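Local coordinates for extracellular solute-binding protein family 1 (Pseudothermotoga lettingae, PDB 5CI5) that binds alpha-D-tagatose in its pocket and probably serves as the sugar-binding component of an ABC transporter, at residues A[112-117]-A[341-346]; A[134-139]-A[362-367]; A[295-300]-A[368-373]; A[337-342]-A[355-360]. All blocks are in the same frame, centred on the assembly; numbering follows the deposited sequence. Where two conformers were deposited one is given.

Contact 1: residues A[112-117]-A[341-346]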
loop_
_atom_site.group_PDB
_atom_site.type_symbol
_atom_site.label_atom_id
_atom_site.label_comp_id
_atom_site.label_asym_id
_atom_site.label_seq_id
_atom_site.Cartn_x
_atom_site.Cartn_y
_atom_site.Cartn_z
ATOM N N THR A 112 -19.882 0.800 11.269
ATOM C CA THR A 112 -19.349 2.024 10.676
ATOM C C THR A 112 -18.476 2.811 11.657
ATOM O O THR A 112 -17.399 3.289 11.289
ATOM C CB THR A 112 -20.504 2.878 10.146
ATOM O OG1 THR A 112 -21.186 2.118 9.132
ATOM C CG2 THR A 112 -20.031 4.202 9.566
ATOM N N ALA A 113 -18.945 2.938 12.897
ATOM C CA ALA A 113 -18.239 3.694 13.935
ATOM C C ALA A 113 -16.942 3.026 14.388
ATOM O O ALA A 113 -16.150 3.647 15.100
ATOM C CB ALA A 113 -19.154 3.910 15.129
ATOM N N GLN A 114 -16.724 1.775 13.983
ATOM C CA GLN A 114 -15.474 1.058 14.294
ATOM C C GLN A 114 -14.377 1.262 13.237
ATOM O O GLN A 114 -13.231 0.957 13.496
ATOM C CB GLN A 114 -15.740 -0.435 14.478
ATOM C CG GLN A 114 -16.467 -0.744 15.812
ATOM C CD GLN A 114 -15.698 -0.221 16.992
ATOM O OE1 GLN A 114 -14.510 -0.496 17.134
ATOM N NE2 GLN A 114 -16.358 0.586 17.830
ATOM N N ILE A 115 -14.704 1.782 12.053
ATOM C CA ILE A 115 -13.671 1.978 11.024
ATOM C C ILE A 115 -12.778 3.124 11.477
ATOM O O ILE A 115 -13.297 4.165 11.937
ATOM C CB ILE A 115 -14.317 2.282 9.629
ATOM C CG1 ILE A 115 -15.269 1.137 9.256
ATOM C CG2 ILE A 115 -13.271 2.556 8.542
ATOM C CD1 ILE A 115 -14.592 -0.195 9.106
ATOM N N TRP A 116 -11.457 2.936 11.412
ATOM C CA TRP A 116 -10.537 4.021 11.746
ATOM C C TRP A 116 -10.917 5.284 10.967
ATOM O O TRP A 116 -11.042 5.252 9.756
ATOM C CB TRP A 116 -9.099 3.654 11.434
ATOM C CG TRP A 116 -8.535 2.515 12.212
ATOM C CD1 TRP A 116 -8.342 1.252 11.760
ATOM C CD2 TRP A 116 -8.070 2.539 13.570
ATOM N NE1 TRP A 116 -7.793 0.478 12.758
ATOM C CE2 TRP A 116 -7.608 1.249 13.874
ATOM C CE3 TRP A 116 -7.997 3.535 14.555
ATOM C CZ2 TRP A 116 -7.069 0.919 15.126
ATOM C CZ3 TRP A 116 -7.468 3.195 15.813
ATOM C CH2 TRP A 116 -7.020 1.906 16.077
ATOM N N PRO A 117 -11.086 6.410 11.661
ATOM C CA PRO A 117 -11.697 7.554 10.969
ATOM C C PRO A 117 -10.857 8.202 9.892
ATOM O O PRO A 117 -11.449 8.875 9.026
ATOM C CB PRO A 117 -11.944 8.570 12.096
ATOM C CG PRO A 117 -11.753 7.874 13.333
ATOM C CD PRO A 117 -10.947 6.643 13.105
ATOM N N THR A 341 -9.345 -2.727 9.335
ATOM C CA THR A 341 -9.937 -1.393 9.367
ATOM C C THR A 341 -10.843 -1.188 10.589
ATOM O O THR A 341 -11.174 -0.058 10.890
ATOM C CB THR A 341 -10.750 -1.112 8.110
ATOM O OG1 THR A 341 -11.790 -2.093 7.971
ATOM C CG2 THR A 341 -9.831 -1.143 6.903
ATOM N N ARG A 342 -11.228 -2.270 11.270
ATOM C CA ARG A 342 -12.034 -2.182 12.499
ATOM C C ARG A 342 -11.169 -1.996 13.753
ATOM O O ARG A 342 -10.289 -2.808 14.037
ATOM C CB ARG A 342 -12.877 -3.436 12.703
ATOM C CG ARG A 342 -13.950 -3.733 11.644
ATOM C CD ARG A 342 -14.687 -5.016 12.013
ATOM N NE ARG A 342 -15.511 -4.777 13.203
ATOM C CZ ARG A 342 -16.828 -4.630 13.229
ATOM N NH1 ARG A 342 -17.566 -4.736 12.130
ATOM N NH2 ARG A 342 -17.421 -4.377 14.393
HETATM N N MSE A 343 -11.484 -0.958 14.519
HETATM C CA MSE A 343 -10.787 -0.640 15.762
HETATM C C MSE A 343 -10.972 -1.755 16.788
HETATM O O MSE A 343 -10.000 -2.179 17.414
HETATM C CB MSE A 343 -11.284 0.679 16.336
HETATM C CG MSE A 343 -10.843 1.857 15.534
HETATM SE SE MSE A 343 -11.191 3.539 16.423
HETATM C CE MSE A 343 -13.098 3.575 16.157
ATOM N N ASP A 344 -12.203 -2.248 16.938
ATOM C CA ASP A 344 -12.449 -3.268 17.960
ATOM C C ASP A 344 -11.615 -4.533 17.696
ATOM O O ASP A 344 -11.065 -5.083 18.637
ATOM C CB ASP A 344 -13.938 -3.598 18.112
ATOM C CG ASP A 344 -14.660 -3.930 16.798
ATOM O OD1 ASP A 344 -14.025 -4.072 15.720
ATOM O OD2 ASP A 344 -15.912 -4.073 16.876
ATOM N N VAL A 345 -11.451 -4.965 16.444
ATOM C CA VAL A 345 -10.587 -6.110 16.173
ATOM C C VAL A 345 -9.116 -5.822 16.478
ATOM O O VAL A 345 -8.397 -6.680 17.033
ATOM C CB VAL A 345 -10.737 -6.568 14.709
ATOM C CG1 VAL A 345 -9.806 -7.690 14.392
ATOM C CG2 VAL A 345 -12.161 -7.002 14.450
ATOM N N CYS A 346 -8.654 -4.631 16.103
ATOM C CA CYS A 346 -7.280 -4.247 16.389
ATOM C C CYS A 346 -7.002 -4.286 17.889
ATOM O O CYS A 346 -5.924 -4.692 18.312
ATOM C CB CYS A 346 -6.993 -2.848 15.853
ATOM S SG CYS A 346 -6.836 -2.761 14.030
#

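Contact 2: residues A[134-139]-A[362-367]. With T6T (alpha-D-tagatopyranose), chain C.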
loop_
_atom_site.group_PDB
_atom_site.type_symbol
_atom_site.label_atom_id
_atom_site.label_comp_id
_atom_site.label_asym_id
_atom_site.label_seq_id
_atom_site.Cartn_x
_atom_site.Cartn_y
_atom_site.Cartn_z
ATOM N N TRP A 134 -11.641 -2.253 3.973
ATOM C CA TRP A 134 -11.598 -3.634 4.464
ATOM C C TRP A 134 -10.276 -3.965 5.192
ATOM O O TRP A 134 -10.299 -4.555 6.270
ATOM C CB TRP A 134 -11.825 -4.620 3.312
ATOM C CG TRP A 134 -11.875 -6.026 3.824
ATOM C CD1 TRP A 134 -12.945 -6.622 4.466
ATOM C CD2 TRP A 134 -10.816 -6.993 3.837
ATOM N NE1 TRP A 134 -12.611 -7.907 4.842
ATOM C CE2 TRP A 134 -11.320 -8.159 4.470
ATOM C CE3 TRP A 134 -9.501 -7.005 3.352
ATOM C CZ2 TRP A 134 -10.551 -9.309 4.655
ATOM C CZ3 TRP A 134 -8.730 -8.167 3.533
ATOM C CH2 TRP A 134 -9.266 -9.304 4.173
ATOM N N TYR A 135 -9.125 -3.650 4.589
ATOM C CA TYR A 135 -7.881 -3.667 5.356
ATOM C C TYR A 135 -7.113 -2.398 5.108
ATOM O O TYR A 135 -7.341 -1.691 4.132
ATOM C CB TYR A 135 -7.017 -4.902 5.046
ATOM C CG TYR A 135 -5.983 -4.856 3.923
ATOM C CD1 TYR A 135 -4.792 -4.160 4.075
ATOM C CD2 TYR A 135 -6.155 -5.603 2.764
ATOM C CE1 TYR A 135 -3.818 -4.185 3.079
ATOM C CE2 TYR A 135 -5.185 -5.646 1.768
ATOM C CZ TYR A 135 -4.020 -4.939 1.939
ATOM O OH TYR A 135 -3.082 -5.031 0.924
ATOM N N THR A 136 -6.260 -2.085 6.071
ATOM C CA THR A 136 -5.431 -0.905 5.968
ATOM C C THR A 136 -3.994 -1.236 6.402
ATOM O O THR A 136 -3.663 -2.395 6.737
ATOM C CB THR A 136 -6.036 0.250 6.799
ATOM O OG1 THR A 136 -5.351 1.478 6.513
ATOM C CG2 THR A 136 -6.028 -0.027 8.312
ATOM N N ASP A 137 -3.150 -0.218 6.339
ATOM C CA ASP A 137 -1.741 -0.343 6.633
ATOM C C ASP A 137 -1.113 1.041 6.701
ATOM O O ASP A 137 -1.749 2.049 6.376
ATOM C CB ASP A 137 -1.028 -1.200 5.561
ATOM C CG ASP A 137 -1.077 -0.574 4.144
ATOM O OD1 ASP A 137 -0.687 0.601 4.006
ATOM O OD2 ASP A 137 -1.509 -1.266 3.171
ATOM N N CYS A 138 0.141 1.081 7.139
ATOM C CA CYS A 138 0.971 2.251 6.879
ATOM C C CYS A 138 2.341 1.701 6.534
ATOM O O CYS A 138 2.634 0.519 6.772
ATOM C CB CYS A 138 1.017 3.229 8.066
ATOM S SG CYS A 138 1.724 2.602 9.573
ATOM N N ARG A 139 3.164 2.540 5.926
ATOM C CA ARG A 139 4.453 2.065 5.432
ATOM C C ARG A 139 5.589 2.408 6.357
ATOM O O ARG A 139 5.659 3.497 6.950
ATOM C CB ARG A 139 4.714 2.598 4.022
ATOM C CG ARG A 139 4.255 1.628 2.950
ATOM C CD ARG A 139 4.225 2.181 1.539
ATOM N NE ARG A 139 4.105 1.074 0.583
ATOM C CZ ARG A 139 2.973 0.451 0.271
ATOM N NH1 ARG A 139 1.824 0.854 0.799
ATOM N NH2 ARG A 139 2.988 -0.569 -0.593
ATOM N N GLU A 362 1.263 3.054 16.641
ATOM C CA GLU A 362 1.765 4.371 16.997
ATOM C C GLU A 362 1.996 5.258 15.788
ATOM O O GLU A 362 1.808 6.463 15.864
ATOM C CB GLU A 362 3.061 4.231 17.801
ATOM C CG GLU A 362 2.786 3.914 19.238
ATOM C CD GLU A 362 1.978 5.023 19.916
ATOM O OE1 GLU A 362 2.483 6.167 20.009
ATOM O OE2 GLU A 362 0.828 4.751 20.314
ATOM N N THR A 363 2.383 4.652 14.668
ATOM C CA THR A 363 2.734 5.407 13.464
ATOM C C THR A 363 1.505 5.752 12.610
ATOM O O THR A 363 1.406 6.842 12.034
ATOM C CB THR A 363 3.744 4.602 12.630
ATOM O OG1 THR A 363 4.920 4.378 13.415
ATOM C CG2 THR A 363 4.140 5.322 11.381
ATOM N N PHE A 364 0.574 4.800 12.533
ATOM C CA PHE A 364 -0.594 4.882 11.648
ATOM C C PHE A 364 -1.327 6.239 11.655
ATOM O O PHE A 364 -1.640 6.776 10.609
ATOM C CB PHE A 364 -1.534 3.722 12.033
ATOM C CG PHE A 364 -2.796 3.633 11.225
ATOM C CD1 PHE A 364 -2.774 3.130 9.935
ATOM C CD2 PHE A 364 -4.007 4.020 11.766
ATOM C CE1 PHE A 364 -3.929 3.026 9.200
ATOM C CE2 PHE A 364 -5.173 3.913 11.030
ATOM C CZ PHE A 364 -5.142 3.424 9.750
ATOM N N PRO A 365 -1.611 6.801 12.848
ATOM C CA PRO A 365 -2.409 8.039 12.863
ATOM C C PRO A 365 -1.706 9.212 12.185
ATOM O O PRO A 365 -2.376 10.157 11.753
ATOM C CB PRO A 365 -2.602 8.334 14.351
ATOM C CG PRO A 365 -2.172 7.129 15.076
ATOM C CD PRO A 365 -1.328 6.289 14.198
ATOM N N HIS A 366 -0.385 9.151 12.097
ATOM C CA HIS A 366 0.387 10.208 11.434
ATOM C C HIS A 366 0.632 9.965 9.955
ATOM O O HIS A 366 1.223 10.816 9.275
ATOM C CB HIS A 366 1.738 10.380 12.111
ATOM C CG HIS A 366 1.649 10.834 13.534
ATOM N ND1 HIS A 366 1.105 12.051 13.892
ATOM C CD2 HIS A 366 2.038 10.239 14.687
ATOM C CE1 HIS A 366 1.153 12.179 15.208
ATOM N NE2 HIS A 366 1.719 11.097 15.713
ATOM N N ALA A 367 0.217 8.812 9.449
ATOM C CA ALA A 367 0.547 8.455 8.069
ATOM C C ALA A 367 -0.161 9.400 7.114
ATOM O O ALA A 367 -1.378 9.638 7.246
ATOM C CB ALA A 367 0.155 7.036 7.781
HETATM O O3 T6T C . -0.784 -0.190 0.812
HETATM C C3 T6T C . -1.555 -0.957 -0.107
HETATM C C4 T6T C . -1.998 -0.047 -1.253
HETATM O O4 T6T C . -2.674 1.105 -0.730
HETATM C C5 T6T C . -0.766 0.356 -2.034
HETATM O O5 T6T C . -1.128 1.202 -3.127
HETATM C C6 T6T C . -0.022 -0.882 -2.524
HETATM O O6 T6T C . 0.362 -1.668 -1.397
HETATM C C2 T6T C . -0.744 -2.110 -0.602
HETATM O O2 T6T C . -1.573 -2.977 -1.385
HETATM C C1 T6T C . -0.156 -2.927 0.569
HETATM O O1 T6T C . -1.104 -3.368 1.470
#

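Contact 3: residues A[295-300]-A[368-373]. With T6T (alpha-D-tagatopyranose), chain C.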
loop_
_atom_site.group_PDB
_atom_site.type_symbol
_atom_site.label_atom_id
_atom_site.label_comp_id
_atom_site.label_asym_id
_atom_site.label_seq_id
_atom_site.Cartn_x
_atom_site.Cartn_y
_atom_site.Cartn_z
ATOM N N ALA A 295 8.063 10.205 8.706
ATOM C CA ALA A 295 7.036 10.027 7.678
ATOM C C ALA A 295 6.571 8.591 7.548
ATOM O O ALA A 295 7.346 7.648 7.672
ATOM C CB ALA A 295 7.560 10.512 6.323
ATOM N N SER A 296 5.296 8.473 7.221
ATOM C CA SER A 296 4.701 7.227 6.805
ATOM C C SER A 296 3.599 7.590 5.837
ATOM O O SER A 296 3.076 8.705 5.890
ATOM C CB SER A 296 4.168 6.436 8.004
ATOM O OG SER A 296 3.578 5.200 7.618
ATOM N N VAL A 297 3.278 6.670 4.936
ATOM C CA VAL A 297 2.175 6.830 3.993
ATOM C C VAL A 297 1.103 5.766 4.294
ATOM O O VAL A 297 1.423 4.599 4.572
ATOM C CB VAL A 297 2.635 6.715 2.501
ATOM C CG1 VAL A 297 1.467 6.843 1.542
ATOM C CG2 VAL A 297 3.688 7.788 2.197
ATOM N N LEU A 298 -0.154 6.202 4.234
ATOM C CA LEU A 298 -1.338 5.402 4.497
ATOM C C LEU A 298 -1.701 4.557 3.270
ATOM O O LEU A 298 -1.613 5.034 2.122
ATOM C CB LEU A 298 -2.494 6.343 4.826
ATOM C CG LEU A 298 -3.866 5.777 5.153
ATOM C CD1 LEU A 298 -3.798 4.993 6.455
ATOM C CD2 LEU A 298 -4.869 6.931 5.271
ATOM N N GLY A 299 -2.139 3.327 3.504
ATOM C CA GLY A 299 -2.627 2.483 2.430
ATOM C C GLY A 299 -3.699 1.498 2.860
ATOM O O GLY A 299 -4.173 1.499 3.999
ATOM N N GLY A 300 -4.095 0.654 1.904
ATOM C CA GLY A 300 -5.099 -0.360 2.146
ATOM C C GLY A 300 -6.038 -0.529 0.964
ATOM O O GLY A 300 -5.776 -0.003 -0.141
ATOM N N VAL A 368 0.590 9.952 6.167
ATOM C CA VAL A 368 0.008 10.885 5.203
ATOM C C VAL A 368 -0.708 10.141 4.099
ATOM O O VAL A 368 -0.366 9.004 3.755
ATOM C CB VAL A 368 1.048 11.833 4.588
ATOM C CG1 VAL A 368 1.782 12.589 5.702
ATOM C CG2 VAL A 368 2.028 11.097 3.683
ATOM N N ALA A 369 -1.742 10.783 3.569
ATOM C CA ALA A 369 -2.534 10.185 2.510
ATOM C C ALA A 369 -2.143 10.734 1.152
ATOM O O ALA A 369 -1.941 11.955 0.991
ATOM C CB ALA A 369 -4.014 10.431 2.756
ATOM N N ARG A 370 -2.114 9.846 0.167
ATOM C CA ARG A 370 -2.203 10.245 -1.236
ATOM C C ARG A 370 -3.460 11.100 -1.387
ATOM O O ARG A 370 -4.470 10.872 -0.719
ATOM C CB ARG A 370 -2.257 9.014 -2.143
ATOM C CG ARG A 370 -0.916 8.308 -2.248
ATOM C CD ARG A 370 -1.036 6.838 -2.711
ATOM N NE ARG A 370 -1.398 5.945 -1.631
ATOM C CZ ARG A 370 -1.465 4.624 -1.765
ATOM N NH1 ARG A 370 -1.198 4.051 -2.929
ATOM N NH2 ARG A 370 -1.794 3.884 -0.734
ATOM N N PRO A 371 -3.399 12.108 -2.252
ATOM C CA PRO A 371 -4.544 13.025 -2.340
ATOM C C PRO A 371 -5.816 12.346 -2.873
ATOM O O PRO A 371 -5.751 11.682 -3.914
ATOM C CB PRO A 371 -4.050 14.109 -3.302
ATOM C CG PRO A 371 -2.960 13.499 -4.056
ATOM C CD PRO A 371 -2.322 12.475 -3.170
ATOM N N PRO A 372 -6.949 12.503 -2.156
ATOM C CA PRO A 372 -8.200 11.800 -2.521
ATOM C C PRO A 372 -8.926 12.524 -3.652
ATOM O O PRO A 372 -10.037 13.065 -3.491
ATOM C CB PRO A 372 -8.997 11.813 -1.205
ATOM C CG PRO A 372 -8.572 13.083 -0.568
ATOM C CD PRO A 372 -7.091 13.196 -0.865
ATOM N N ILE A 373 -8.281 12.534 -4.812
ATOM C CA ILE A 373 -8.771 13.278 -5.972
ATOM C C ILE A 373 -8.714 12.411 -7.199
ATOM O O ILE A 373 -7.886 11.483 -7.302
ATOM C CB ILE A 373 -7.955 14.589 -6.190
ATOM C CG1 ILE A 373 -6.504 14.259 -6.576
ATOM C CG2 ILE A 373 -8.032 15.457 -4.937
ATOM C CD1 ILE A 373 -5.618 15.478 -6.840
HETATM O O3 T6T C . -0.784 -0.190 0.812
HETATM C C3 T6T C . -1.555 -0.957 -0.107
HETATM C C4 T6T C . -1.998 -0.047 -1.253
HETATM O O4 T6T C . -2.674 1.105 -0.730
HETATM C C5 T6T C . -0.766 0.356 -2.034
HETATM O O5 T6T C . -1.128 1.202 -3.127
HETATM C C6 T6T C . -0.022 -0.882 -2.524
HETATM O O6 T6T C . 0.362 -1.668 -1.397
HETATM C C2 T6T C . -0.744 -2.110 -0.602
HETATM O O2 T6T C . -1.573 -2.977 -1.385
HETATM C C1 T6T C . -0.156 -2.927 0.569
HETATM O O1 T6T C . -1.104 -3.368 1.470
HETATM O O HOH W 1 -2.631 7.051 0.724
#

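Contact 4: residues A[337-342]-A[355-360]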
loop_
_atom_site.group_PDB
_atom_site.type_symbol
_atom_site.label_atom_id
_atom_site.label_comp_id
_atom_site.label_asym_id
_atom_site.label_seq_id
_atom_site.Cartn_x
_atom_site.Cartn_y
_atom_site.Cartn_z
ATOM N N GLY A 337 -2.059 -10.453 9.688
ATOM C CA GLY A 337 -2.045 -9.240 8.896
ATOM C C GLY A 337 -2.969 -9.453 7.704
ATOM O O GLY A 337 -3.415 -10.581 7.457
ATOM N N PRO A 338 -3.269 -8.380 6.958
ATOM C CA PRO A 338 -2.847 -7.000 7.231
ATOM C C PRO A 338 -3.634 -6.387 8.393
ATOM O O PRO A 338 -4.264 -7.109 9.164
ATOM C CB PRO A 338 -3.151 -6.254 5.919
ATOM C CG PRO A 338 -3.499 -7.323 4.903
ATOM C CD PRO A 338 -4.029 -8.476 5.702
HETATM N N MSE A 339 -3.620 -5.065 8.510
HETATM C CA MSE A 339 -4.278 -4.411 9.616
HETATM C C MSE A 339 -5.782 -4.313 9.384
HETATM O O MSE A 339 -6.224 -3.870 8.312
HETATM C CB MSE A 339 -3.694 -3.015 9.817
HETATM C CG MSE A 339 -4.274 -2.249 10.968
HETATM SE SE MSE A 339 -3.204 -0.636 11.214
HETATM C CE MSE A 339 -4.455 0.430 12.166
ATOM N N PRO A 340 -6.574 -4.721 10.389
ATOM C CA PRO A 340 -8.016 -4.547 10.245
ATOM C C PRO A 340 -8.373 -3.071 10.170
ATOM O O PRO A 340 -7.769 -2.265 10.877
ATOM C CB PRO A 340 -8.605 -5.172 11.530
ATOM C CG PRO A 340 -7.482 -6.026 12.139
ATOM C CD PRO A 340 -6.198 -5.465 11.615
ATOM N N THR A 341 -9.345 -2.727 9.335
ATOM C CA THR A 341 -9.937 -1.393 9.367
ATOM C C THR A 341 -10.843 -1.188 10.589
ATOM O O THR A 341 -11.174 -0.058 10.890
ATOM C CB THR A 341 -10.750 -1.112 8.110
ATOM O OG1 THR A 341 -11.790 -2.093 7.971
ATOM C CG2 THR A 341 -9.831 -1.143 6.903
ATOM N N ARG A 342 -11.228 -2.270 11.270
ATOM C CA ARG A 342 -12.034 -2.182 12.499
ATOM C C ARG A 342 -11.169 -1.996 13.753
ATOM O O ARG A 342 -10.289 -2.808 14.037
ATOM C CB ARG A 342 -12.877 -3.436 12.703
ATOM C CG ARG A 342 -13.950 -3.733 11.644
ATOM C CD ARG A 342 -14.687 -5.016 12.013
ATOM N NE ARG A 342 -15.511 -4.777 13.203
ATOM C CZ ARG A 342 -16.828 -4.630 13.229
ATOM N NH1 ARG A 342 -17.566 -4.736 12.130
ATOM N NH2 ARG A 342 -17.421 -4.377 14.393
ATOM N N VAL A 355 5.505 -6.806 19.259
ATOM C CA VAL A 355 6.153 -5.487 19.200
ATOM C C VAL A 355 6.017 -4.871 17.823
ATOM O O VAL A 355 5.895 -3.639 17.714
ATOM C CB VAL A 355 7.660 -5.524 19.584
ATOM C CG1 VAL A 355 8.468 -6.356 18.611
ATOM C CG2 VAL A 355 8.223 -4.096 19.657
ATOM N N LYS A 356 6.003 -5.704 16.778
ATOM C CA LYS A 356 5.829 -5.193 15.423
ATOM C C LYS A 356 4.598 -4.312 15.367
ATOM O O LYS A 356 4.563 -3.273 14.724
ATOM C CB LYS A 356 5.669 -6.320 14.386
ATOM C CG LYS A 356 6.906 -7.132 14.134
ATOM C CD LYS A 356 6.802 -7.965 12.838
ATOM C CE LYS A 356 5.564 -8.868 12.781
ATOM N NZ LYS A 356 5.641 -9.991 13.730
ATOM N N TRP A 357 3.563 -4.729 16.065
ATOM C CA TRP A 357 2.297 -4.021 15.937
ATOM C C TRP A 357 2.238 -2.749 16.786
ATOM O O TRP A 357 1.509 -1.814 16.446
ATOM C CB TRP A 357 1.159 -4.965 16.276
ATOM C CG TRP A 357 0.906 -5.838 15.128
ATOM C CD1 TRP A 357 1.439 -7.052 14.895
ATOM C CD2 TRP A 357 0.070 -5.540 14.003
ATOM N NE1 TRP A 357 0.980 -7.555 13.700
ATOM C CE2 TRP A 357 0.137 -6.630 13.135
ATOM C CE3 TRP A 357 -0.730 -4.443 13.653
ATOM C CZ2 TRP A 357 -0.569 -6.676 11.940
ATOM C CZ3 TRP A 357 -1.422 -4.487 12.465
ATOM C CH2 TRP A 357 -1.347 -5.593 11.631
ATOM N N GLN A 358 3.027 -2.682 17.852
ATOM C CA GLN A 358 3.072 -1.465 18.649
ATOM C C GLN A 358 3.505 -0.310 17.781
ATOM O O GLN A 358 2.934 0.783 17.827
ATOM C CB GLN A 358 4.031 -1.607 19.838
ATOM C CG GLN A 358 4.075 -0.369 20.745
ATOM C CD GLN A 358 5.492 0.067 21.079
ATOM O OE1 GLN A 358 5.947 1.126 20.632
ATOM N NE2 GLN A 358 6.199 -0.747 21.864
ATOM N N ILE A 359 4.522 -0.578 16.974
ATOM C CA ILE A 359 5.096 0.415 16.110
ATOM C C ILE A 359 4.089 0.866 15.041
ATOM O O ILE A 359 4.000 2.044 14.686
ATOM C CB ILE A 359 6.393 -0.161 15.470
ATOM C CG1 ILE A 359 7.402 -0.496 16.586
ATOM C CG2 ILE A 359 6.972 0.808 14.513
ATOM C CD1 ILE A 359 8.648 -1.322 16.158
ATOM N N ILE A 360 3.321 -0.086 14.538
ATOM C CA ILE A 360 2.320 0.187 13.510
ATOM C C ILE A 360 1.223 1.081 14.068
ATOM O O ILE A 360 0.876 2.104 13.482
ATOM C CB ILE A 360 1.738 -1.123 12.964
ATOM C CG1 ILE A 360 2.816 -1.892 12.213
ATOM C CG2 ILE A 360 0.568 -0.866 12.016
ATOM C CD1 ILE A 360 2.488 -3.341 11.900
#

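Contact 1: residues A[112-117]-A[341-346]
Trp-116 and Met-343 both turn CG anti to their own carbonyl carbon (chi1 -64° and -71°), which spreads the indole over the start of helix 343-348 and lays the methionine chain against one ring face. Met-343 CG sits 3.4 Å from the centroid of the six-membered ring of Trp-116, almost on its normal, a close CH-pi contact. The selenium of this selenomethionine follows obliquely in a Met-aromatic contact. At the indole's edge, in its plane, lies Cys-346 SG, to which Trp-116 NE1 makes a weak hydrogen bond (3.6 Å), with another weak one to Pro-340 O, while Phe-364 meets the indole edge-to-face from outside the two segments. A leucine in place of Trp-116 would probably leave Cys-346 SG without this donor and open a gap where Met-343 CG now rests on the ring.

Ile-115 and Arg-342 form a single antiparallel, non-hydrogen-bonded pair, flanked by Met-343 N to Gln-114 O (2.8 Å) and Trp-116 N to Thr-341 O (3.1 Å). Gln-114, bent at chi2, returns its OE1 to Asp-344 N in a weak bond of 2.9 Å. Arg-342 grips the Asp-344 carboxylate side-on, NE to OD1 (3.0 Å) and NH2 to OD2 (2.9 Å), both on syn lone pairs, and NH1 adds a salt bridge to Glu-110. The example illustrates how a helix start can be partly satisfied from afar: after the N-cap residue Arg-342, Gln-114 holds Met-343 N firmly and Asp-344 N only weakly, while the charge of Asp-344 is likely to suit the positive end of the helix dipole.

Contact 2: residues A[134-139]-A[362-367]
Phe-364 reaches Thr-136 because its CG stands anti to the backbone N (chi1 -180°), sending the ring out from the 3-10 turn 364-366 to strand 128-138. It arrives edge first: CE1 lies 3.4 Å from Thr-136 OG1, and Asp-137 O also sits at the ring edge. The threonine hydroxyl is itself bonded to Gly-299 O. Further along, Cys-138 places its CB 3.9 Å from Ala-367 CB and its SG beside the backbone of Phe-364.

Tyr-135, Asp-137 and Arg-139 turn instead to the tagatose. In Asp-137, CG lies between the backbone N and the carbonyl carbon (chi1 63°), and OD2 accepts from both O1 and O3 of the sugar, at 2.7 Å each. Tyr-135 OH shares a hydrogen bond of 2.6 Å with O1, which lies at the edge of its ring. Arg-139, extended from CG to NE, gives NH1 to O3 (2.8 Å) and NH2 to O6 (3.0 Å), and a salt bridge to Glu-247 engages the same guanidinium.

One strand thus works on two sides, with packing that lacks any hydrogen bond against the 362-367 segment and a polar grip on the ligand; O3, held by a donor and an acceptor together, can satisfy both roles of its hydroxyl.

Contact 3: residues A[295-300]-A[368-373]
Arg-370 presents the edge of its guanidinium to the strand and the sugar together. NH2 bonds Leu-298 O (3.1 Å) in the carbonyl plane, on a lone pair. Arg-370 NH2 also gives a hydrogen bond to tagatose O4 (2.9 Å), and Arg-370 NH1 runs nearly straight to tagatose O5 (2.9 Å, 173°). The bend at chi3 (-81°) brings NE back to a water that also accepts from Arg-370 N and donates to Leu-298 O, tying the side chain to both backbones. Glu-190 forms a salt bridge with NH1. A leucine here would probably leave O4 and O5 of the sugar each short of a donor and Glu-190 without its charged mate.

Val-297 and Val-368 form a single parallel bridge, with Val-368 N to Ser-296 O (2.8 Å) and Leu-298 N to Val-368 O (2.9 Å). This joins the loop after helix 355-363 to the chain around Val-297, by strand 298-304, within the solute-binding protein fold whose two lobes close on a sugar. The two valines slant across each other, CG2 to CG2 at 4.0 Å. Beyond them Gly-299 passes the guanidinium edge, where a beta carbon would collide with tagatose O3, and Gly-300 N donates to O4 at 3.0 Å.

Contact 4: residues A[337-342]-A[355-360]
Gly-337 opens the contact by setting its CA 4.2 Å from Trp-357 CZ2, at the edge of the indole. A cis peptide bond leads into Pro-338, whose carbonyl carbon C follows at 4.0 Å from Trp-357 CH2. The main part falls to Met-339, modelled as selenomethionine: its CA lies 3.7 Å from Trp-357 CH2, and its CB 3.8 Å from CZ3 of the same ring. With CG anti to the backbone N (chi1 -178°) and the chain extended beyond it, the side chain runs on past the indole to Ile-360, where SE touches CG2 at 3.9 Å, the two side chains sliding by in opposite directions. Within the helix, Ile-360 CD1 covers one face of the Trp-357 ring toward its rim, while the ring turns its edge to the strand. No hydrogen bond crosses the contact; it is made by van der Waals packing, mostly between carbon atoms and the selenium.

The short strand 339-340 thereby lies between several elements. Met-339 pairs through its backbone with Thr-136 of strand 128-138, Pro-340 packs on helices 325-335 and 343-348, and Pro-338 touches the pocket residue Tyr-135. On the other side of the contact, helix 355-363 sets Trp-357 against Phe-269, their rings nearly perpendicular, and against Phe-361.

Overall arrangement
Contacts 2, 3 and 4 reach one mixed sheet, and contact 1 adjoins contacts 2 and 4. Contacts 2 and 3, with centres about 9 Å apart, use its neighbouring strands 128-138 and 298-304. Contact 4, its centre about 8 Å from that of contact 2, adds strand 339-340, also paired antiparallel with strand 128-138, and shares helix 355-363 with contact 2. Contact 1 lies about 18 Å from contact 3 between centres, yet has Thr-341 and Arg-342 in common with contact 4. Along the chain the segments of contacts 1, 2 and 3 alternate, while contact 4 closes a short local span. Contacts 2 and 3 thus supply pocket residues, and contacts 1 and 4 join neighbouring helices to the same region.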